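Local coordinates for putative exported protein (Bacteroides fragilis, PDB 4RAA), which is of unknown function but is built as a six-bladed beta-propeller of the YWTD superfamily and is probably exported from the cytoplasm, at residues V161-S164 and L165-I169; L280-K283 and N284-R287; I346-E349 and E350-S353. All coordinates share one frame; numbering follows the deposited sequence.

Contact 1: residues V161-S164 and L165-I169; sequences VTDS and LFDII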
ATOM      1  N   VAL A 161       6.835 -15.607  -5.007  1.00 38.87           N
ATOM      2  CA  VAL A 161       6.296 -14.801  -6.098  1.00 38.83           C
ATOM      3  C   VAL A 161       4.921 -14.294  -5.684  1.00 38.79           C
ATOM      4  O   VAL A 161       4.083 -15.092  -5.271  1.00 39.97           O
ATOM      5  CB  VAL A 161       6.217 -15.599  -7.405  1.00 40.29           C
ATOM      6  CG1 VAL A 161       5.632 -14.741  -8.533  1.00 40.70           C
ATOM      7  CG2 VAL A 161       7.608 -16.121  -7.769  1.00 40.04           C
ATOM      8  N   THR A 162       4.709 -12.977  -5.787  1.00 38.24           N
ATOM      9  CA  THR A 162       3.429 -12.337  -5.444  1.00 39.13           C
ATOM     10  C   THR A 162       2.912 -11.515  -6.603  1.00 39.44           C
ATOM     11  O   THR A 162       3.692 -11.105  -7.472  1.00 39.84           O
ATOM     12  CB  THR A 162       3.537 -11.356  -4.247  1.00 39.12           C
ATOM     13  OG1 THR A 162       4.053 -10.080  -4.669  1.00 38.08           O
ATOM     14  CG2 THR A 162       4.382 -11.934  -3.125  1.00 39.10           C
ATOM     15  N   ASP A 163       1.610 -11.227  -6.572  1.00 39.10           N
ATOM     16  CA  ASP A 163       0.991 -10.353  -7.575  1.00 39.05           C
ATOM     17  C   ASP A 163       1.340  -8.876  -7.276  1.00 37.76           C
ATOM     18  O   ASP A 163       2.062  -8.564  -6.309  1.00 36.41           O
ATOM     19  CB  ASP A 163      -0.548 -10.587  -7.686  1.00 40.51           C
ATOM     20  CG  ASP A 163      -1.343 -10.196  -6.422  1.00 41.01           C
ATOM     21  OD1 ASP A 163      -0.845  -9.451  -5.546  1.00 40.05           O
ATOM     22  OD2 ASP A 163      -2.509 -10.637  -6.318  1.00 41.97           O
ATOM     23  N   SER A 164       0.841  -7.993  -8.139  1.00 37.57           N
ATOM     24  CA  SER A 164       0.916  -6.525  -7.992  1.00 36.76           C
ATOM     25  C   SER A 164       0.651  -6.051  -6.541  1.00 36.03           C
ATOM     26  O   SER A 164       1.410  -5.292  -5.960  1.00 34.35           O
ATOM     27  CB  SER A 164      -0.147  -5.930  -8.954  1.00 38.17           C
ATOM     28  OG  SER A 164      -0.389  -4.548  -8.798  1.00 38.31           O
ATOM     29  N   LEU A 165      -0.411  -6.600  -5.964  1.00 37.02           N
ATOM     30  CA  LEU A 165      -0.943  -6.215  -4.650  1.00 36.56           C
ATOM     31  C   LEU A 165      -0.238  -6.864  -3.430  1.00 35.40           C
ATOM     32  O   LEU A 165      -0.563  -6.510  -2.295  1.00 35.57           O
ATOM     33  CB  LEU A 165      -2.470  -6.528  -4.678  1.00 37.73           C
ATOM     34  CG  LEU A 165      -3.523  -5.902  -3.768  1.00 38.34           C
ATOM     35  CD1 LEU A 165      -3.504  -4.388  -3.856  1.00 38.25           C
ATOM     36  CD2 LEU A 165      -4.906  -6.408  -4.159  1.00 40.07           C
ATOM     37  N   PHE A 166       0.727  -7.763  -3.672  1.00 34.32           N
ATOM     38  CA  PHE A 166       1.536  -8.506  -2.650  1.00 33.57           C
ATOM     39  C   PHE A 166       0.920  -9.829  -2.111  1.00 34.51           C
ATOM     40  O   PHE A 166       1.488 -10.438  -1.187  1.00 34.30           O
ATOM     41  CB  PHE A 166       2.040  -7.677  -1.432  1.00 32.69           C
ATOM     42  CG  PHE A 166       2.747  -6.374  -1.752  1.00 31.77           C
ATOM     43  CD1 PHE A 166       3.363  -6.106  -2.993  1.00 31.08           C
ATOM     44  CD2 PHE A 166       2.926  -5.442  -0.707  1.00 31.44           C
ATOM     45  CE1 PHE A 166       4.034  -4.895  -3.197  1.00 30.40           C
ATOM     46  CE2 PHE A 166       3.620  -4.250  -0.907  1.00 30.57           C
ATOM     47  CZ  PHE A 166       4.173  -3.976  -2.151  1.00 30.18           C
ATOM     48  N   ASP A 167      -0.212 -10.275  -2.658  1.00 35.39           N
ATOM     49  CA  ASP A 167      -0.785 -11.580  -2.279  1.00 36.24           C
ATOM     50  C   ASP A 167       0.121 -12.658  -2.897  1.00 36.00           C
ATOM     51  O   ASP A 167       0.511 -12.543  -4.061  1.00 35.58           O
ATOM     52  CB  ASP A 167      -2.231 -11.731  -2.766  1.00 37.49           C
ATOM     53  CG  ASP A 167      -3.192 -10.750  -2.095  1.00 38.08           C
ATOM     54  OD1 ASP A 167      -2.925 -10.288  -0.960  1.00 37.37           O
ATOM     55  OD2 ASP A 167      -4.238 -10.453  -2.709  1.00 39.13           O
ATOM     56  N   ILE A 168       0.449 -13.687  -2.111  1.00 36.35           N
ATOM     57  CA  ILE A 168       1.388 -14.742  -2.523  1.00 36.25           C
ATOM     58  C   ILE A 168       0.781 -15.635  -3.593  1.00 37.80           C
ATOM     59  O   ILE A 168      -0.293 -16.190  -3.371  1.00 39.72           O
ATOM     60  CB  ILE A 168       1.859 -15.607  -1.308  1.00 36.18           C
ATOM     61  CG1 ILE A 168       2.645 -14.736  -0.308  1.00 34.98           C
ATOM     62  CG2 ILE A 168       2.707 -16.809  -1.762  1.00 36.00           C
ATOM     63  CD1 ILE A 168       2.932 -15.378   1.037  1.00 35.31           C
ATOM     64  N   ILE A 169       1.475 -15.774  -4.733  1.00 38.10           N
ATOM     65  CA  ILE A 169       1.043 -16.659  -5.837  1.00 39.49           C
ATOM     66  C   ILE A 169       1.666 -18.038  -5.624  1.00 39.70           C
ATOM     67  O   ILE A 169       0.939 -19.031  -5.586  1.00 40.95           O
ATOM     68  CB  ILE A 169       1.394 -16.098  -7.238  1.00 39.69           C
ATOM     69  CG1 ILE A 169       0.640 -14.779  -7.464  1.00 40.44           C
ATOM     70  CG2 ILE A 169       1.028 -17.109  -8.338  1.00 40.64           C
ATOM     71  CD1 ILE A 169       1.025 -14.031  -8.728  1.00 41.00           C
TER

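Contact 2: residues L280-K283 and N284-R287; sequences LYDK and NTDR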
ATOM      1  N   LEU A 280      36.196 -15.447 -13.480  1.00 36.93           N
ATOM      2  CA  LEU A 280      35.667 -14.793 -14.679  1.00 36.10           C
ATOM      3  C   LEU A 280      35.287 -15.916 -15.632  1.00 36.23           C
ATOM      4  O   LEU A 280      36.074 -16.842 -15.790  1.00 37.07           O
ATOM      5  CB  LEU A 280      36.753 -13.912 -15.318  1.00 36.54           C
ATOM      6  CG  LEU A 280      37.617 -13.050 -14.373  1.00 36.62           C
ATOM      7  CD1 LEU A 280      38.747 -12.334 -15.102  1.00 37.66           C
ATOM      8  CD2 LEU A 280      36.761 -12.048 -13.617  1.00 36.01           C
ATOM      9  N   TYR A 281      34.091 -15.858 -16.228  1.00 35.53           N
ATOM     10  CA  TYR A 281      33.654 -16.831 -17.241  1.00 36.07           C
ATOM     11  C   TYR A 281      33.306 -16.082 -18.531  1.00 37.15           C
ATOM     12  O   TYR A 281      32.488 -15.163 -18.490  1.00 36.81           O
ATOM     13  CB  TYR A 281      32.458 -17.649 -16.749  1.00 35.27           C
ATOM     14  CG  TYR A 281      31.869 -18.578 -17.800  1.00 35.60           C
ATOM     15  CD1 TYR A 281      32.602 -19.657 -18.301  1.00 36.72           C
ATOM     16  CD2 TYR A 281      30.571 -18.387 -18.294  1.00 35.28           C
ATOM     17  CE1 TYR A 281      32.064 -20.519 -19.264  1.00 37.14           C
ATOM     18  CE2 TYR A 281      30.036 -19.234 -19.260  1.00 35.85           C
ATOM     19  CZ  TYR A 281      30.786 -20.296 -19.738  1.00 36.87           C
ATOM     20  OH  TYR A 281      30.246 -21.123 -20.690  1.00 38.61           O
ATOM     21  N   ASP A 282      33.937 -16.469 -19.648  1.00 38.68           N
ATOM     22  CA  ASP A 282      33.686 -15.871 -20.972  1.00 39.53           C
ATOM     23  C   ASP A 282      32.728 -16.806 -21.676  1.00 40.41           C
ATOM     24  O   ASP A 282      33.128 -17.898 -22.104  1.00 41.46           O
ATOM     25  CB  ASP A 282      34.982 -15.702 -21.789  1.00 40.35           C
ATOM     26  CG  ASP A 282      34.750 -15.061 -23.176  1.00 41.05           C
ATOM     27  OD1 ASP A 282      33.590 -14.795 -23.584  1.00 39.96           O
ATOM     28  OD2 ASP A 282      35.764 -14.808 -23.864  1.00 42.17           O
ATOM     29  N   LYS A 283      31.480 -16.353 -21.817  1.00 40.30           N
ATOM     30  CA  LYS A 283      30.420 -17.143 -22.438  1.00 40.48           C
ATOM     31  C   LYS A 283      30.666 -17.472 -23.901  1.00 43.50           C
ATOM     32  O   LYS A 283      30.247 -18.541 -24.345  1.00 44.71           O
ATOM     33  CB  LYS A 283      29.074 -16.438 -22.341  1.00 39.11           C
ATOM     34  CG  LYS A 283      28.536 -16.226 -20.943  1.00 36.68           C
ATOM     35  CD  LYS A 283      27.187 -15.550 -21.073  1.00 35.83           C
ATOM     36  CE  LYS A 283      26.506 -15.320 -19.749  1.00 34.10           C
ATOM     37  NZ  LYS A 283      25.143 -14.795 -20.014  1.00 33.82           N
ATOM     38  N   ASN A 284      31.321 -16.564 -24.638  1.00 45.83           N
ATOM     39  CA  ASN A 284      31.601 -16.767 -26.071  1.00 49.09           C
ATOM     40  C   ASN A 284      32.600 -17.897 -26.334  1.00 49.86           C
ATOM     41  O   ASN A 284      32.333 -18.781 -27.176  1.00 51.43           O
ATOM     42  CB  ASN A 284      32.062 -15.458 -26.751  1.00 52.14           C
ATOM     43  CG  ASN A 284      30.970 -14.381 -26.792  1.00 54.91           C
ATOM     44  OD1 ASN A 284      31.273 -13.189 -26.739  1.00 61.53           O
ATOM     45  ND2 ASN A 284      29.707 -14.788 -26.887  1.00 54.74           N
ATOM     46  N   THR A 285      33.722 -17.875 -25.609  1.00 47.56           N
ATOM     47  CA  THR A 285      34.757 -18.917 -25.722  1.00 48.01           C
ATOM     48  C   THR A 285      34.523 -20.160 -24.830  1.00 47.77           C
ATOM     49  O   THR A 285      35.109 -21.210 -25.105  1.00 49.04           O
ATOM     50  CB  THR A 285      36.160 -18.370 -25.380  1.00 47.71           C
ATOM     51  OG1 THR A 285      36.210 -18.000 -24.000  1.00 45.08           O
ATOM     52  CG2 THR A 285      36.515 -17.168 -26.260  1.00 48.67           C
ATOM     53  N   ASP A 286      33.702 -20.024 -23.776  1.00 45.87           N
ATOM     54  CA  ASP A 286      33.428 -21.079 -22.770  1.00 44.58           C
ATOM     55  C   ASP A 286      34.700 -21.361 -21.934  1.00 44.62           C
ATOM     56  O   ASP A 286      35.075 -22.515 -21.708  1.00 46.03           O
ATOM     57  CB  ASP A 286      32.837 -22.357 -23.416  1.00 44.75           C
ATOM     58  CG  ASP A 286      32.412 -23.408 -22.397  1.00 44.16           C
ATOM     59  OD1 ASP A 286      31.848 -23.060 -21.348  1.00 43.00           O
ATOM     60  OD2 ASP A 286      32.655 -24.601 -22.647  1.00 45.36           O
ATOM     61  N   ARG A 287      35.349 -20.298 -21.466  1.00 43.40           N
ATOM     62  CA  ARG A 287      36.584 -20.425 -20.688  1.00 43.91           C
ATOM     63  C   ARG A 287      36.521 -19.707 -19.353  1.00 41.58           C
ATOM     64  O   ARG A 287      36.016 -18.590 -19.289  1.00 41.15           O
ATOM     65  CB  ARG A 287      37.762 -19.914 -21.508  1.00 45.90           C
ATOM     66  CG  ARG A 287      38.135 -20.862 -22.652  1.00 47.88           C
ATOM     67  CD  ARG A 287      39.493 -20.567 -23.279  1.00 49.67           C
ATOM     68  NE  ARG A 287      40.557 -20.398 -22.274  1.00 50.56           N
ATOM     69  CZ  ARG A 287      41.860 -20.288 -22.536  1.00 52.10           C
ATOM     70  NH1 ARG A 287      42.347 -20.418 -23.774  1.00 55.25           N
ATOM     71  NH2 ARG A 287      42.701 -20.100 -21.525  1.00 51.36           N
TER

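Contact 3: residues I346-E349 and E350-S353; sequences ISNE and EDNS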
ATOM      1  N   ILE A 346      43.805  14.522 -10.610  1.00 52.56           N
ATOM      2  CA  ILE A 346      42.809  15.628 -10.512  1.00 53.24           C
ATOM      3  C   ILE A 346      41.743  15.437  -9.398  1.00 51.41           C
ATOM      4  O   ILE A 346      40.798  16.231  -9.311  1.00 51.74           O
ATOM      5  CB  ILE A 346      42.082  15.908 -11.873  1.00 54.12           C
ATOM      6  CG1 ILE A 346      41.150  14.749 -12.311  1.00 52.47           C
ATOM      7  CG2 ILE A 346      43.111  16.234 -12.951  1.00 56.16           C
ATOM      8  CD1 ILE A 346      40.164  15.104 -13.411  1.00 52.98           C
ATOM      9  N   SER A 347      41.871  14.382  -8.584  1.00 49.59           N
ATOM     10  CA  SER A 347      40.931  14.090  -7.500  1.00 47.46           C
ATOM     11  C   SER A 347      41.483  14.586  -6.170  1.00 48.12           C
ATOM     12  O   SER A 347      42.667  14.410  -5.868  1.00 48.70           O
ATOM     13  CB  SER A 347      40.661  12.581  -7.381  1.00 45.36           C
ATOM     14  OG  SER A 347      40.004  12.066  -8.524  1.00 44.47           O
ATOM     15  N   ASN A 348      40.609  15.204  -5.384  1.00 48.00           N
ATOM     16  CA  ASN A 348      40.934  15.630  -4.031  1.00 48.65           C
ATOM     17  C   ASN A 348      40.882  14.409  -3.120  1.00 47.40           C
ATOM     18  O   ASN A 348      40.192  13.429  -3.433  1.00 45.66           O
ATOM     19  CB  ASN A 348      39.939  16.685  -3.545  1.00 48.65           C
ATOM     20  CG  ASN A 348      40.011  17.968  -4.347  1.00 50.02           C
ATOM     21  OD1 ASN A 348      41.077  18.392  -4.770  1.00 50.87           O
ATOM     22  ND2 ASN A 348      38.870  18.600  -4.542  1.00 50.32           N
ATOM     23  N   GLU A 349      41.595  14.483  -1.988  1.00 48.53           N
ATOM     24  CA  GLU A 349      41.626  13.388  -0.989  1.00 47.43           C
ATOM     25  C   GLU A 349      40.235  13.028  -0.440  1.00 45.88           C
ATOM     26  O   GLU A 349      39.992  11.869  -0.096  1.00 45.96           O
ATOM     27  CB  GLU A 349      42.578  13.691   0.195  1.00 48.56           C
ATOM     28  CG  GLU A 349      44.083  13.618  -0.098  1.00 49.72           C
ATOM     29  CD  GLU A 349      44.667  14.821  -0.823  1.00 51.57           C
ATOM     30  OE1 GLU A 349      43.954  15.828  -1.003  1.00 52.22           O
ATOM     31  OE2 GLU A 349      45.868  14.772  -1.191  1.00 52.79           O
ATOM     32  N   GLU A 350      39.324  14.005  -0.418  1.00 45.77           N
ATOM     33  CA  GLU A 350      37.960  13.839   0.107  1.00 44.26           C
ATOM     34  C   GLU A 350      36.939  13.377  -0.934  1.00 42.38           C
ATOM     35  O   GLU A 350      35.811  13.101  -0.564  1.00 41.84           O
ATOM     36  CB  GLU A 350      37.455  15.155   0.740  1.00 44.95           C
ATOM     37  CG  GLU A 350      38.372  15.800   1.790  1.00 46.05           C
ATOM     38  CD  GLU A 350      39.616  16.473   1.235  1.00 47.94           C
ATOM     39  OE1 GLU A 350      39.697  16.659   0.006  1.00 48.15           O
ATOM     40  OE2 GLU A 350      40.534  16.802   2.015  1.00 49.68           O
ATOM     41  N   ASP A 351      37.319  13.283  -2.210  1.00 42.70           N
ATOM     42  CA  ASP A 351      36.366  12.939  -3.290  1.00 42.34           C
ATOM     43  C   ASP A 351      35.759  11.533  -3.213  1.00 40.76           C
ATOM     44  O   ASP A 351      36.398  10.594  -2.725  1.00 40.47           O
ATOM     45  CB  ASP A 351      36.981  13.152  -4.705  1.00 42.91           C
ATOM     46  CG  ASP A 351      37.072  14.626  -5.120  1.00 44.16           C
ATOM     47  OD1 ASP A 351      36.234  15.453  -4.717  1.00 44.30           O
ATOM     48  OD2 ASP A 351      37.976  14.944  -5.916  1.00 44.80           O
ATOM     49  N   ASN A 352      34.522  11.417  -3.714  1.00 40.07           N
ATOM     50  CA  ASN A 352      33.793  10.149  -3.786  1.00 38.67           C
ATOM     51  C   ASN A 352      34.541   9.121  -4.614  1.00 38.30           C
ATOM     52  O   ASN A 352      35.489   9.439  -5.325  1.00 39.28           O
ATOM     53  CB  ASN A 352      32.379  10.338  -4.387  1.00 39.22           C
ATOM     54  CG  ASN A 352      31.410  11.068  -3.457  1.00 39.84           C
ATOM     55  OD1 ASN A 352      31.637  11.183  -2.248  1.00 41.44           O
ATOM     56  ND2 ASN A 352      30.298  11.540  -4.020  1.00 39.63           N
ATOM     57  N   SER A 353      34.098   7.876  -4.512  1.00 37.87           N
ATOM     58  CA  SER A 353      34.730   6.762  -5.216  1.00 37.87           C
ATOM     59  C   SER A 353      34.868   6.959  -6.735  1.00 37.79           C
ATOM     60  O   SER A 353      33.971   7.522  -7.383  1.00 37.22           O
ATOM     61  CB  SER A 353      33.945   5.457  -4.974  1.00 36.89           C
ATOM     62  OG  SER A 353      33.919   5.120  -3.601  1.00 37.63           O
TER

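Contact 1: residues V161-S164 and L165-I169
The beta hairpin of strands 157-162 and 168-174 is held at its turn end by two backbone bonds, Asp163 N to Asp167 O at 3.0 Å and Ile169 N to Val161 O at 2.7 Å, which flank the antiparallel non-hydrogen-bonded pair Thr162-Ile168. At its tip runs a type I turn from Asp163 to Phe166, where Phe166 N donates to Asp163 O across 3.1 Å. That carbonyl oxygen has a second donor: Thr162 OG1 lies in the carbonyl plane, on a lone pair, 3.0 Å from Asp163 O, whereas Phe166 N comes from well above the plane. The hairpin makes up the two last strands of a four-stranded antiparallel propeller blade, and the neighbouring strand 142-145 supplies Trp144, whose NE1 bonds Thr162 OG1 and whose ring meets Phe166 edge-to-face. Arg125 adds a cation-pi contact to the Phe166 ring, near a phosphate ion that probably comes from the crystallisation liquor. With CG set between its own backbone N and carbonyl carbon (chi1 66°), Asp163 curls its carboxylate back into the turn, and Asp167 N meets OD1 of Asp163 at 3.1 Å, 48° out of the carboxylate plane. The Asp163 and Asp167 side chains lie side by side, their OD2 atoms 4.0 Å apart; a salt bridge from Asp167 OD1 to Arg126 of the second subunit would partly offset this closeness of like charge. Beyond the turn, Ile169 reaches back across the hairpin, setting CD1 3.6 Å from Asp163 N.

Contact 2: residues L280-K283 and N284-R287
Asp282 O is gripped by two successive backbone amides, Asp286 N at 2.8 Å and, more weakly, Arg287 N at 3.3 Å. Two residues thus face one, the signature of a G1 beta bulge, here in the hairpin loop between strands 275-282 and 287-292 of a propeller blade. Asp286, at the first bulge position, has a left-handed backbone conformation (phi 67°). The pairing is completed by an almost straight bond from Asp282 N to Arg287 O, 3.0 Å long. The Asp282 carboxylate spans the loop with both oxygens: OD1 accepts from Asn284 N at 3.1 Å, the donor standing above the carboxylate plane, while OD2 takes a weak bond from Thr285 OG1 at 3.2 Å, the two side chains crossing at about a right angle. Lys283 extends away to a salt bridge with Glu261 and a bond to Thr262 O, at the end of strand 254-261 and just after it. On Tyr281, CG anti to the backbone N (chi1 174°) carries the ring across to Asp286. There the ring and carboxylate planes are nearly perpendicular, and Tyr281 OH donates over 2.6 Å to the anti side of Asp286 OD1, standing 22° out of the carboxylate plane.

Contact 3: residues I346-E349 and E350-S353
Asn348 and Asp351, the two ends of a type I beta turn, hold each other by two bonds within the loop that leads from helix 338-345 to strand 354-360. The backbone bond of the turn runs from Asp351 N to Asn348 O, 3.1 Å, with the donor well above the carbonyl plane. A side-chain bond answers it in the other direction: Asn348 N donates to Asp351 OD2 at 2.7 Å, approaching from above the carboxylate plane, 49° out of it. Asp351 can bend back in this way because its CG stands beside its own backbone N (chi1 -75°). On this inner side the packing is close. Asp351 OD2 rests against Ser347 CA and Asn348 CB, each 3.5 Å away, and the Asn348 side chain passes obliquely beside the carboxylate, ND2 4.0 Å from Asp351 OD2, the two planes 33° apart. Lys31 forms a salt bridge with the same Asp351 OD2 and also bonds Ser347 OG, which is also hydrogen-bonded to Leu343 O, so that the turn is tied to strand 25-31 and to the end of helix 338-345.

The outer side is much looser. Glu349 and Glu350 occupy the two central positions, both exposed, both side chains kinked about the CB-CG bond. Glu350 folds back until OE1 lies 3.6 Å from Asn348 CB, while Glu349 leans over Leu324 and Lys327 of helix 323-331. Their OE1 atoms are 4.5 Å apart, a repulsion that solvent would probably screen, though both residues also touch a crystal neighbour. For Asp351, by contrast, a backbone N-H and a lysine converging on one oxygen would be expected to stabilise the ionised carboxylate.

The three contacts follow one another along the chain, and each is a tight local reversal lying 21 to 24 Å from the centre of the chain. Contacts 1 and 2 close hairpins in two different four-stranded antiparallel sheets; their centres are 37 Å apart. Contact 3 belongs to no hairpin: it turns the chain out of helix 338-345 and into strand 354-360, whose pairing with the early strand 25-31 joins the two ends of the chain in a third sheet, consistent with ring closure in a beta-propeller. It lies across the chain's centre from contact 1, about 44 Å between centres, and 35 Å from contact 2. The contacts are independent, the nearest atoms of any two about 20 Å or more apart, and only contact 1 reaches the second subunit.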